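Local coordinates for protein 3-chlorocatechol 1,2-dioxygenase (Rhodococcus opacus, PDB 2BOY) that probably catalyses the ferric-iron-dependent intradiol ring cleavage of 3-chlorocatechol and related catechols during the breakdown of aromatic compounds, at residues A[117-122]-A[148-153]; A[96-101]-A[160-165]; A[226-231]-A[245-250]; A[191-196]-A[205-210]. All blocks are in the same frame, centred on the assembly; numbering follows the deposited sequence.

Contact 1 (A[117-122]-A[148-153])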
# COMPACT_ATOMS: atom_id res chain seq x y z
N LEU A 117 5.11 -26.04 -33.28
CA LEU A 117 4.85 -24.68 -33.72
C LEU A 117 6.18 -24.05 -34.08
O LEU A 117 7.07 -23.93 -33.23
CB LEU A 117 4.15 -23.85 -32.61
CG LEU A 117 2.66 -24.17 -32.38
CD1 LEU A 117 2.09 -23.45 -31.15
CD2 LEU A 117 1.86 -23.76 -33.66
N ALA A 118 6.33 -23.71 -35.35
CA ALA A 118 7.54 -23.03 -35.84
C ALA A 118 7.43 -21.51 -35.69
O ALA A 118 6.33 -20.97 -35.68
CB ALA A 118 7.80 -23.41 -37.32
N ASP A 119 8.56 -20.83 -35.60
CA ASP A 119 8.64 -19.37 -35.54
C ASP A 119 7.92 -18.78 -34.32
O ASP A 119 7.40 -17.68 -34.38
CB ASP A 119 8.06 -18.78 -36.83
CG ASP A 119 8.90 -19.14 -38.05
OD1 ASP A 119 10.12 -18.87 -38.02
OD2 ASP A 119 8.45 -19.74 -39.05
N VAL A 120 7.84 -19.56 -33.24
CA VAL A 120 7.41 -19.00 -31.96
C VAL A 120 8.56 -18.15 -31.46
O VAL A 120 9.72 -18.57 -31.59
CB VAL A 120 7.07 -20.14 -30.93
CG1 VAL A 120 6.74 -19.58 -29.55
CG2 VAL A 120 5.91 -21.01 -31.48
N LEU A 121 8.24 -16.96 -30.94
CA LEU A 121 9.27 -16.07 -30.44
C LEU A 121 9.29 -16.24 -28.93
O LEU A 121 8.22 -16.24 -28.30
CB LEU A 121 9.00 -14.59 -30.80
CG LEU A 121 9.22 -13.99 -32.22
CD1 LEU A 121 9.37 -14.98 -33.37
CD2 LEU A 121 8.13 -12.96 -32.57
N LEU A 122 10.48 -16.44 -28.37
CA LEU A 122 10.62 -16.59 -26.92
C LEU A 122 11.60 -15.55 -26.41
O LEU A 122 12.69 -15.40 -26.97
CB LEU A 122 11.12 -18.00 -26.51
CG LEU A 122 10.25 -19.22 -26.83
CD1 LEU A 122 10.62 -19.75 -28.22
CD2 LEU A 122 10.41 -20.29 -25.80
N LYS A 148 16.35 -13.18 -27.16
CA LYS A 148 15.20 -13.66 -27.91
C LYS A 148 15.64 -14.76 -28.87
O LYS A 148 16.65 -14.61 -29.56
CB LYS A 148 14.58 -12.53 -28.72
CG LYS A 148 13.98 -11.45 -27.83
CD LYS A 148 13.55 -10.29 -28.66
CE LYS A 148 12.73 -9.31 -27.86
NZ LYS A 148 12.24 -8.33 -28.82
N ILE A 149 14.86 -15.82 -28.93
CA ILE A 149 15.09 -16.93 -29.85
C ILE A 149 13.77 -17.31 -30.51
O ILE A 149 12.69 -16.80 -30.14
CB ILE A 149 15.63 -18.12 -29.08
CG1 ILE A 149 14.73 -18.36 -27.88
CG2 ILE A 149 17.05 -17.81 -28.56
CD1 ILE A 149 14.87 -19.70 -27.27
N ARG A 150 13.87 -18.18 -31.52
CA ARG A 150 12.71 -18.60 -32.30
C ARG A 150 12.73 -20.12 -32.35
O ARG A 150 13.82 -20.68 -32.47
CB ARG A 150 12.82 -18.10 -33.74
CG ARG A 150 12.62 -16.60 -33.95
CD ARG A 150 13.01 -16.20 -35.38
NE ARG A 150 12.11 -15.22 -36.01
CZ ARG A 150 11.03 -15.54 -36.73
NH1 ARG A 150 10.67 -16.81 -36.88
NH2 ARG A 150 10.30 -14.58 -37.29
N THR A 151 11.58 -20.79 -32.32
CA THR A 151 11.56 -22.22 -32.61
C THR A 151 11.82 -22.41 -34.10
O THR A 151 11.44 -21.54 -34.93
CB THR A 151 10.23 -22.90 -32.26
OG1 THR A 151 9.12 -22.22 -32.91
CG2 THR A 151 9.95 -22.79 -30.73
N ASP A 152 12.41 -23.57 -34.42
CA ASP A 152 12.72 -23.92 -35.81
C ASP A 152 11.51 -24.60 -36.45
O ASP A 152 10.41 -24.58 -35.86
CB ASP A 152 14.00 -24.79 -35.87
CG ASP A 152 13.86 -26.13 -35.18
OD1 ASP A 152 12.72 -26.68 -34.97
OD2 ASP A 152 14.90 -26.75 -34.79
N GLU A 153 11.68 -25.19 -37.63
CA GLU A 153 10.59 -25.93 -38.33
C GLU A 153 10.02 -27.07 -37.52
O GLU A 153 8.89 -27.55 -37.76
CB GLU A 153 11.15 -26.56 -39.61
CG GLU A 153 11.41 -25.53 -40.67
CD GLU A 153 11.77 -26.18 -42.01
OE1 GLU A 153 11.92 -27.45 -42.14
OE2 GLU A 153 11.87 -25.39 -42.93
O HOH W 1 11.85 -20.65 -37.55

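Contact 2 (A[96-101]-A[160-165])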
# COMPACT_ATOMS: atom_id res chain seq x y z
N ASP A 96 33.05 -12.80 -21.24
CA ASP A 96 34.08 -13.79 -21.62
C ASP A 96 34.57 -14.65 -20.46
O ASP A 96 35.13 -15.73 -20.68
CB ASP A 96 35.30 -13.21 -22.38
CG ASP A 96 35.89 -11.96 -21.77
OD1 ASP A 96 35.77 -11.71 -20.55
OD2 ASP A 96 36.56 -11.16 -22.46
N ASP A 97 34.36 -14.22 -19.23
CA ASP A 97 34.79 -15.02 -18.08
C ASP A 97 33.62 -15.36 -17.16
O ASP A 97 33.77 -15.50 -15.94
CB ASP A 97 35.91 -14.30 -17.31
CG ASP A 97 35.48 -12.96 -16.74
OD1 ASP A 97 34.31 -12.50 -16.98
OD2 ASP A 97 36.27 -12.27 -16.05
N GLU A 98 32.43 -15.47 -17.75
CA GLU A 98 31.21 -15.68 -16.96
C GLU A 98 31.34 -16.92 -16.08
O GLU A 98 31.67 -17.98 -16.58
CB GLU A 98 30.00 -15.81 -17.90
CG GLU A 98 28.67 -15.63 -17.21
CD GLU A 98 28.42 -14.21 -16.80
OE1 GLU A 98 28.60 -13.30 -17.65
OE2 GLU A 98 28.05 -14.00 -15.61
N SER A 99 31.10 -16.79 -14.78
CA SER A 99 31.16 -17.98 -13.93
C SER A 99 29.83 -18.72 -13.86
O SER A 99 28.80 -18.18 -14.26
CB SER A 99 31.67 -17.66 -12.53
OG SER A 99 30.78 -16.80 -11.88
N GLY A 100 29.88 -19.95 -13.33
CA GLY A 100 28.72 -20.81 -13.15
C GLY A 100 28.77 -22.08 -13.99
O GLY A 100 29.64 -22.23 -14.84
N ASP A 101 27.87 -23.00 -13.72
CA ASP A 101 27.78 -24.27 -14.41
C ASP A 101 27.05 -24.05 -15.74
O ASP A 101 26.02 -23.39 -15.76
CB ASP A 101 26.97 -25.26 -13.56
CG ASP A 101 27.61 -25.53 -12.18
OD1 ASP A 101 28.85 -25.62 -12.13
OD2 ASP A 101 26.96 -25.65 -11.14
N ARG A 160 22.19 -22.33 -25.00
CA ARG A 160 23.27 -22.44 -24.03
C ARG A 160 23.27 -21.25 -23.05
O ARG A 160 23.24 -20.08 -23.45
CB ARG A 160 24.63 -22.53 -24.72
CG ARG A 160 25.81 -22.52 -23.76
CD ARG A 160 27.18 -22.82 -24.40
NE ARG A 160 28.20 -21.91 -23.85
CZ ARG A 160 28.95 -21.08 -24.59
NH1 ARG A 160 28.84 -21.06 -25.91
NH2 ARG A 160 29.84 -20.26 -24.01
N THR A 161 23.35 -21.55 -21.77
CA THR A 161 23.42 -20.52 -20.78
C THR A 161 24.18 -21.07 -19.57
O THR A 161 24.97 -22.01 -19.72
CB THR A 161 21.99 -20.00 -20.49
OG1 THR A 161 22.04 -18.93 -19.58
CG2 THR A 161 21.08 -21.07 -19.84
N ILE A 162 24.01 -20.43 -18.43
CA ILE A 162 24.61 -20.87 -17.18
C ILE A 162 23.45 -21.07 -16.22
O ILE A 162 22.41 -20.45 -16.40
CB ILE A 162 25.67 -19.81 -16.76
CG1 ILE A 162 27.03 -20.25 -17.33
CG2 ILE A 162 25.73 -19.60 -15.27
CD1 ILE A 162 27.97 -19.09 -17.66
N VAL A 163 23.58 -21.99 -15.26
CA VAL A 163 22.53 -22.16 -14.23
C VAL A 163 22.46 -20.92 -13.37
O VAL A 163 23.47 -20.55 -12.75
CB VAL A 163 22.77 -23.44 -13.36
CG1 VAL A 163 21.63 -23.63 -12.37
CG2 VAL A 163 22.89 -24.68 -14.25
N PRO A 164 21.29 -20.24 -13.31
CA PRO A 164 21.17 -19.04 -12.49
C PRO A 164 21.25 -19.42 -11.01
O PRO A 164 20.87 -20.53 -10.65
CB PRO A 164 19.74 -18.49 -12.81
CG PRO A 164 18.94 -19.75 -13.21
CD PRO A 164 19.99 -20.65 -13.92
N ALA A 165 21.75 -18.52 -10.19
CA ALA A 165 21.66 -18.65 -8.74
C ALA A 165 20.27 -18.23 -8.25
O ALA A 165 19.63 -17.41 -8.87
CB ALA A 165 22.71 -17.75 -8.05
O HOH W 2 25.67 -21.85 -12.01

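Contact 3 (A[226-231]-A[245-250])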
# COMPACT_ATOMS: atom_id res chain seq x y z
N PRO A 226 4.33 -27.15 -9.66
CA PRO A 226 5.01 -28.43 -9.85
C PRO A 226 5.29 -28.72 -11.32
O PRO A 226 6.25 -29.43 -11.56
CB PRO A 226 4.04 -29.46 -9.25
CG PRO A 226 2.68 -28.78 -9.19
CD PRO A 226 2.96 -27.29 -9.09
N GLU A 227 4.47 -28.24 -12.24
CA GLU A 227 4.71 -28.47 -13.68
C GLU A 227 5.95 -27.77 -14.19
O GLU A 227 6.42 -28.09 -15.27
CB GLU A 227 3.52 -28.00 -14.54
CG GLU A 227 2.18 -28.65 -14.17
CD GLU A 227 1.46 -27.98 -12.99
OE1 GLU A 227 0.35 -28.49 -12.60
OE2 GLU A 227 1.97 -26.98 -12.42
N LEU A 228 6.50 -26.85 -13.38
CA LEU A 228 7.60 -25.96 -13.82
C LEU A 228 8.98 -26.34 -13.23
O LEU A 228 9.97 -25.62 -13.38
CB LEU A 228 7.26 -24.51 -13.41
CG LEU A 228 5.89 -24.01 -13.93
CD1 LEU A 228 5.58 -22.63 -13.38
CD2 LEU A 228 5.87 -24.04 -15.49
N LEU A 229 9.04 -27.48 -12.58
CA LEU A 229 10.30 -27.98 -12.05
C LEU A 229 11.07 -28.84 -13.08
O LEU A 229 10.53 -29.84 -13.60
CB LEU A 229 10.07 -28.72 -10.73
CG LEU A 229 9.53 -27.82 -9.58
CD1 LEU A 229 8.82 -28.70 -8.56
CD2 LEU A 229 10.70 -27.09 -8.95
N LEU A 230 12.29 -28.43 -13.38
CA LEU A 230 13.10 -29.12 -14.38
C LEU A 230 14.02 -30.13 -13.71
O LEU A 230 14.44 -29.89 -12.58
CB LEU A 230 14.01 -28.13 -15.10
CG LEU A 230 13.36 -26.99 -15.89
CD1 LEU A 230 14.45 -26.02 -16.38
CD2 LEU A 230 12.53 -27.50 -17.06
N SER A 231 14.30 -31.21 -14.42
CA SER A 231 15.36 -32.15 -14.02
C SER A 231 16.60 -31.89 -14.84
O SER A 231 16.52 -31.65 -16.04
CB SER A 231 14.89 -33.59 -14.22
OG SER A 231 14.60 -33.84 -15.58
N THR A 245 18.94 -30.05 -19.83
CA THR A 245 17.54 -30.19 -19.44
C THR A 245 16.64 -29.98 -20.67
O THR A 245 17.11 -29.50 -21.67
CB THR A 245 17.23 -29.21 -18.28
OG1 THR A 245 15.96 -29.55 -17.71
CG2 THR A 245 17.04 -27.76 -18.78
N SER A 246 15.38 -30.39 -20.58
CA SER A 246 14.47 -30.39 -21.73
C SER A 246 13.16 -29.90 -21.16
O SER A 246 12.81 -30.22 -20.01
CB SER A 246 14.23 -31.80 -22.28
OG SER A 246 15.43 -32.30 -22.84
N TYR A 247 12.43 -29.15 -21.96
CA TYR A 247 11.08 -28.74 -21.59
C TYR A 247 10.22 -28.59 -22.81
O TYR A 247 10.68 -28.12 -23.85
CB TYR A 247 11.06 -27.41 -20.82
CG TYR A 247 9.72 -27.13 -20.16
CD1 TYR A 247 9.35 -27.77 -18.95
CD2 TYR A 247 8.83 -26.24 -20.73
CE1 TYR A 247 8.09 -27.54 -18.36
CE2 TYR A 247 7.61 -25.98 -20.17
CZ TYR A 247 7.24 -26.64 -18.98
OH TYR A 247 6.01 -26.36 -18.42
N LYS A 248 8.95 -28.95 -22.67
CA LYS A 248 8.00 -28.75 -23.75
C LYS A 248 6.92 -27.79 -23.34
O LYS A 248 6.17 -28.06 -22.37
CB LYS A 248 7.34 -30.09 -24.14
CG LYS A 248 6.23 -29.94 -25.19
CD LYS A 248 5.50 -31.29 -25.54
CE LYS A 248 4.40 -31.64 -24.50
NZ LYS A 248 4.00 -33.12 -24.48
N PHE A 249 6.84 -26.66 -24.07
CA PHE A 249 5.82 -25.64 -23.87
C PHE A 249 4.62 -25.88 -24.82
O PHE A 249 4.79 -26.37 -25.94
CB PHE A 249 6.35 -24.25 -24.22
CG PHE A 249 7.61 -23.82 -23.44
CD1 PHE A 249 8.87 -24.01 -23.99
CD2 PHE A 249 7.49 -23.13 -22.23
CE1 PHE A 249 10.03 -23.57 -23.33
CE2 PHE A 249 8.65 -22.70 -21.55
CZ PHE A 249 9.91 -22.90 -22.13
N THR A 250 3.43 -25.52 -24.36
CA THR A 250 2.24 -25.60 -25.23
C THR A 250 1.57 -24.24 -25.35
O THR A 250 1.39 -23.57 -24.34
CB THR A 250 1.24 -26.62 -24.73
OG1 THR A 250 1.86 -27.91 -24.70
CG2 THR A 250 0.07 -26.78 -25.75
O HOH W 3 4.89 -28.51 -17.86
O HOH W 4 13.10 -31.11 -17.21
O HOH W 5 15.05 -32.91 -18.44

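Contact 4 (A[191-196]-A[205-210]). With FE (Fe (III) ion), chain I; BHO (benzhydroxamic acid), chain J.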
# COMPACT_ATOMS: atom_id res chain seq x y z
N HIS A 191 15.72 -19.68 -11.31
CA HIS A 191 14.68 -19.81 -12.35
C HIS A 191 15.06 -19.11 -13.67
O HIS A 191 15.87 -18.17 -13.68
CB HIS A 191 13.33 -19.23 -11.84
CG HIS A 191 13.45 -17.81 -11.39
ND1 HIS A 191 13.85 -17.46 -10.12
CD2 HIS A 191 13.31 -16.66 -12.08
CE1 HIS A 191 13.92 -16.13 -10.04
NE2 HIS A 191 13.58 -15.62 -11.22
N LEU A 192 14.44 -19.57 -14.76
CA LEU A 192 14.53 -18.96 -16.06
C LEU A 192 13.14 -18.40 -16.33
O LEU A 192 12.16 -19.14 -16.13
CB LEU A 192 14.84 -20.02 -17.12
CG LEU A 192 16.08 -20.88 -16.83
CD1 LEU A 192 16.27 -21.85 -17.99
CD2 LEU A 192 17.27 -19.89 -16.75
N HIS A 193 13.08 -17.13 -16.75
CA HIS A 193 11.79 -16.42 -17.10
C HIS A 193 11.54 -16.55 -18.59
O HIS A 193 12.49 -16.42 -19.36
CB HIS A 193 11.93 -14.93 -16.84
CG HIS A 193 11.88 -14.53 -15.39
ND1 HIS A 193 10.69 -14.35 -14.73
CD2 HIS A 193 12.86 -14.23 -14.50
CE1 HIS A 193 10.93 -13.99 -13.48
NE2 HIS A 193 12.25 -13.93 -13.31
N TRP A 194 10.27 -16.66 -19.05
CA TRP A 194 10.00 -16.79 -20.47
C TRP A 194 8.71 -16.04 -20.80
O TRP A 194 7.75 -16.12 -20.03
CB TRP A 194 9.74 -18.24 -20.85
CG TRP A 194 10.85 -19.19 -20.51
CD1 TRP A 194 11.08 -19.79 -19.30
CD2 TRP A 194 11.88 -19.66 -21.39
NE1 TRP A 194 12.20 -20.57 -19.38
CE2 TRP A 194 12.70 -20.53 -20.65
CE3 TRP A 194 12.20 -19.42 -22.74
CZ2 TRP A 194 13.79 -21.18 -21.22
CZ3 TRP A 194 13.30 -20.06 -23.30
CH2 TRP A 194 14.08 -20.92 -22.54
N ILE A 195 8.74 -15.28 -21.89
CA ILE A 195 7.50 -14.79 -22.53
C ILE A 195 7.53 -15.36 -23.92
O ILE A 195 8.51 -15.16 -24.66
CB ILE A 195 7.42 -13.24 -22.52
CG1 ILE A 195 7.18 -12.74 -21.08
CG2 ILE A 195 6.24 -12.73 -23.46
CD1 ILE A 195 7.40 -11.22 -20.91
N ILE A 196 6.48 -16.08 -24.29
CA ILE A 196 6.46 -16.90 -25.49
C ILE A 196 5.24 -16.50 -26.31
O ILE A 196 4.13 -16.44 -25.76
CB ILE A 196 6.37 -18.38 -25.07
CG1 ILE A 196 7.57 -18.71 -24.13
CG2 ILE A 196 6.38 -19.33 -26.32
CD1 ILE A 196 7.35 -20.01 -23.35
N THR A 205 3.34 -16.53 -20.39
CA THR A 205 4.40 -16.11 -19.45
C THR A 205 4.62 -17.15 -18.40
O THR A 205 3.69 -17.55 -17.70
CB THR A 205 3.99 -14.79 -18.81
OG1 THR A 205 3.95 -13.78 -19.84
CG2 THR A 205 5.11 -14.28 -17.79
N THR A 206 5.88 -17.55 -18.20
CA THR A 206 6.11 -18.61 -17.24
C THR A 206 7.56 -18.56 -16.72
O THR A 206 8.34 -17.70 -17.11
CB THR A 206 5.72 -19.99 -17.89
OG1 THR A 206 5.65 -21.02 -16.88
CG2 THR A 206 6.75 -20.50 -18.94
N GLN A 207 7.87 -19.48 -15.82
CA GLN A 207 9.21 -19.57 -15.21
C GLN A 207 9.52 -21.03 -15.09
O GLN A 207 8.62 -21.82 -14.83
CB GLN A 207 9.16 -19.03 -13.79
CG GLN A 207 8.95 -17.53 -13.72
CD GLN A 207 9.26 -16.94 -12.37
OE1 GLN A 207 10.16 -17.41 -11.67
NE2 GLN A 207 8.52 -15.91 -12.02
N LEU A 208 10.80 -21.39 -15.18
CA LEU A 208 11.15 -22.80 -14.94
C LEU A 208 12.20 -22.84 -13.84
O LEU A 208 13.08 -22.01 -13.84
CB LEU A 208 11.69 -23.44 -16.24
CG LEU A 208 10.64 -23.47 -17.37
CD1 LEU A 208 11.23 -23.89 -18.71
CD2 LEU A 208 9.44 -24.37 -16.99
N TYR A 209 12.06 -23.77 -12.92
CA TYR A 209 12.88 -23.89 -11.71
C TYR A 209 13.66 -25.20 -11.80
O TYR A 209 13.45 -25.98 -12.71
CB TYR A 209 11.96 -23.95 -10.50
CG TYR A 209 11.02 -22.77 -10.40
CD1 TYR A 209 9.73 -22.84 -10.91
CD2 TYR A 209 11.44 -21.58 -9.78
CE1 TYR A 209 8.87 -21.75 -10.83
CE2 TYR A 209 10.58 -20.48 -9.70
CZ TYR A 209 9.31 -20.58 -10.23
OH TYR A 209 8.45 -19.51 -10.13
N PHE A 210 14.59 -25.43 -10.88
CA PHE A 210 15.48 -26.62 -10.93
C PHE A 210 15.14 -27.51 -9.75
O PHE A 210 15.18 -27.05 -8.60
CB PHE A 210 16.92 -26.14 -10.92
CG PHE A 210 17.25 -25.26 -12.08
CD1 PHE A 210 17.17 -23.87 -11.97
CD2 PHE A 210 17.55 -25.82 -13.32
CE1 PHE A 210 17.41 -23.08 -13.06
CE2 PHE A 210 17.80 -25.02 -14.41
CZ PHE A 210 17.73 -23.65 -14.28
FE FE I . 13.41 -13.61 -11.49
C1 BHO J . 10.90 -11.79 -9.15
C2 BHO J . 9.49 -11.99 -8.78
C3 BHO J . 8.97 -11.25 -7.71
C4 BHO J . 9.81 -10.36 -7.02
C5 BHO J . 11.13 -10.19 -7.38
C6 BHO J . 11.70 -10.90 -8.44
C BHO J . 11.45 -12.58 -10.30
O1 BHO J . 10.95 -13.63 -10.51
N BHO J . 12.48 -12.24 -11.06
O2 BHO J . 12.62 -11.13 -11.59
O HOH W 6 8.20 -14.92 -15.96

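Contact 1 (A[117-122]-A[148-153])
Lys148 meets Leu122 through the backbone, its CA lying 3.2 Å from Leu122 O in a CA-H...O contact. Ile149 follows as the hydrogen-bonded antiparallel partner of Leu122: Leu122 N and Ile149 N each bond to the other's carbonyl O. Their side chains share one sheet face, with Ile149 CG1 3.9 Å from Leu122 CB, and Phe157 of strand 156-162 touches both. Arg150, paired with Leu121, faces the other, exposed side. The Asp119 carboxylate approaches the guanidinium edge with its own plane turned 80° away, in a salt bridge modelled so short that its exact geometry is doubtful. Leu121, which has two deposited conformers, places CD1 over the guanidinium in one of them, so this cover is uncertain. These residues join strands 121-125 and 146-150 of the dioxygenase beta core, and past the regular strands Thr151 continues the pairing. Its OG1 stands between the backbone N and the carbonyl carbon (chi1 55°), donating to Leu117 O at 2.7 Å and accepting from Val120 N at 3.0 Å. Thr151 N and O bond to Val120 O and Asp119 N, and a water links Thr151 O to Asp119 OD1. A valine in its place would probably leave Leu117 O and Val120 N without their shared hydroxyl partner, the bend then being held across the contact by its backbone bonds. Asp152 OD1 bonds to Asn154 N and Arg156 N, while Asp152 O comes within 3.2 Å of Ala118 CB. Beyond it, Glu153 CA approaches the same methyl at 3.9 Å.

Contact 2 (A[96-101]-A[160-165])
Asp101 O receives the backbone N-H of Val163, with Val163 N 2.9 Å away. Ile162 CA adds a CA-H...O contact to the same Asp101 O at 3.2 Å. A water extends this link, accepting from Asp101 N and donating to Val163 O. Alongside, the Ile162 side chain reaches into the bend of residues 98-100: CG2 lies 3.5 Å from Ser99 O and 3.9 Å from Gly100 CA, and CD1 touches Glu98 CG at 3.6 Å. A side chain at Gly100 would run into Ile162 CG2, and its backbone angles would also press a CB against the preceding carbonyl. The contact thus sits where strand 156-162 ends and the loop 96-101 leads into strand 102-110, its antiparallel neighbour in the core sheet. Around this first shell, Glu98 holds CG anti to the backbone N (chi1 -163°), which lays it against Ile162 CD1; the bend beyond CG takes the carboxylate off to a salt bridge with Arg95. Met94 also touches Ile162, and Leu103 of the adjoining strand touches Val163. Thr161 OG1 bonds to Gln126 OE1. The amide nitrogen of the same glutamine, Gln126 NE2, bonds to Ile162 O, so one side chain holds the end of the strand at two successive residues.

Contact 3 (A[226-231]-A[245-250])
Tyr247 points its ring edge at the 3-10 turn of residues 226-228: Glu227 O lies near the ring plane, 3.6 Å from CE1. CG anti to the backbone N (chi1 -167°) carries the phenol across to that turn, where Leu228 CD2 meets Tyr247 OH at 3.7 Å. Leu230 runs at about a right angle to the tyrosine, its CD2 3.7 Å from Tyr247 CD1. The same leucine crosses Thr245 at a similar angle, with Leu230 CB 3.6 Å from Thr245 OG1 and its CD1 near the threonine methyl. Thr245 OG1 in turn donates to Ser231 O at 2.7 Å, reaching that carbonyl from above its plane. Residues 229-231 and 245-250 lie in the hairpin of strands 229-236 and 241-250, the 3-10 turn just preceding it, yet they splay apart here. No backbone pair is bonded directly across them; Leu230 turns its backbone to Tyr209 and Glu211, and Thr245 to Ile104 and Arg106. Water enters the split: one molecule accepts from Ser231 N and donates to Thr245 OG1 and Ser246 O, another joins Glu227 O to Tyr247 OH. A valine in place of Thr245 would probably leave Ser231 O without its close donor and that first water with one acceptor fewer. The diverging strands are therefore tied by a side-chain hydroxyl and by water, while Leu230 packs against the tyrosine ring between these polar links.

Contact 4 (A[191-196]-A[205-210])
Gln207 OE1 lies over one face of the His191 imidazole, 3.3 Å from CD2, with the amide turned 43° from the ring. At the edge of the same ring, in its plane, is His193 CD2. Gln207 NE2 comes up obliquely against His193 CE1 at 3.4 Å, its hydrogen bond going to Ile74 O. Trp125 of strand 121-125 stacks on the His193 ring. At that ring's edge His193 ND1 donates to a water 2.8 Å away that bonds on to Thr206 O, and the benzhydroxamic acid nitrogen, itself an iron ligand, lies 2.8 Å from His193 NE2. On the opposite sheet face the Trp194 indole crosses Leu208 at about a right angle, NE1 3.5 Å from Leu208 CD1. The framework is an antiparallel hairpin, its strand segments at 163°, closed by paired backbone bonds between Leu192 and Leu208 and between Trp194 and Thr206. His191 and His193 bind ferric iron from the same face, with His191 NE2 at 2.0 Å and His193 NE2 at 2.2 Å; with Tyr133 they form part of the ferric site of an intradiol ring-cleavage dioxygenase, its pocket occupied here by benzhydroxamic acid. Arg188 holds Gln207 at OE1, making it a fixed second layer. Each imidazole also bonds through ND1, to Pro189 O for His191 and to water for His193, which should limit turning of each ring about its CB-CG bond and keep NE2 on the iron.

In the fold
All four contacts reach one curled sheet, and contact 4 is its iron-bearing member. Contact 3 is nearest to it, centres about 9 Å apart: strands 204-210 and 229-236 are neighbours, with probable backbone hydrogen bonds from Leu230 N to Tyr209 O and Tyr209 N to Leu228 O. Contact 1, about 16 Å from contact 4 between centres, packs against Trp194, on the sheet face opposite the iron-binding histidines, Leu122 CD2 lying 3.7 Å from Trp194 CE3, and it also touches Phe249 of contact 3. Contact 2 reaches contact 4 through Pro164, whose CG is 3.5 Å from His191 O. Contact 1 is nested in the chain loop closed by contact 2, though the two do not touch.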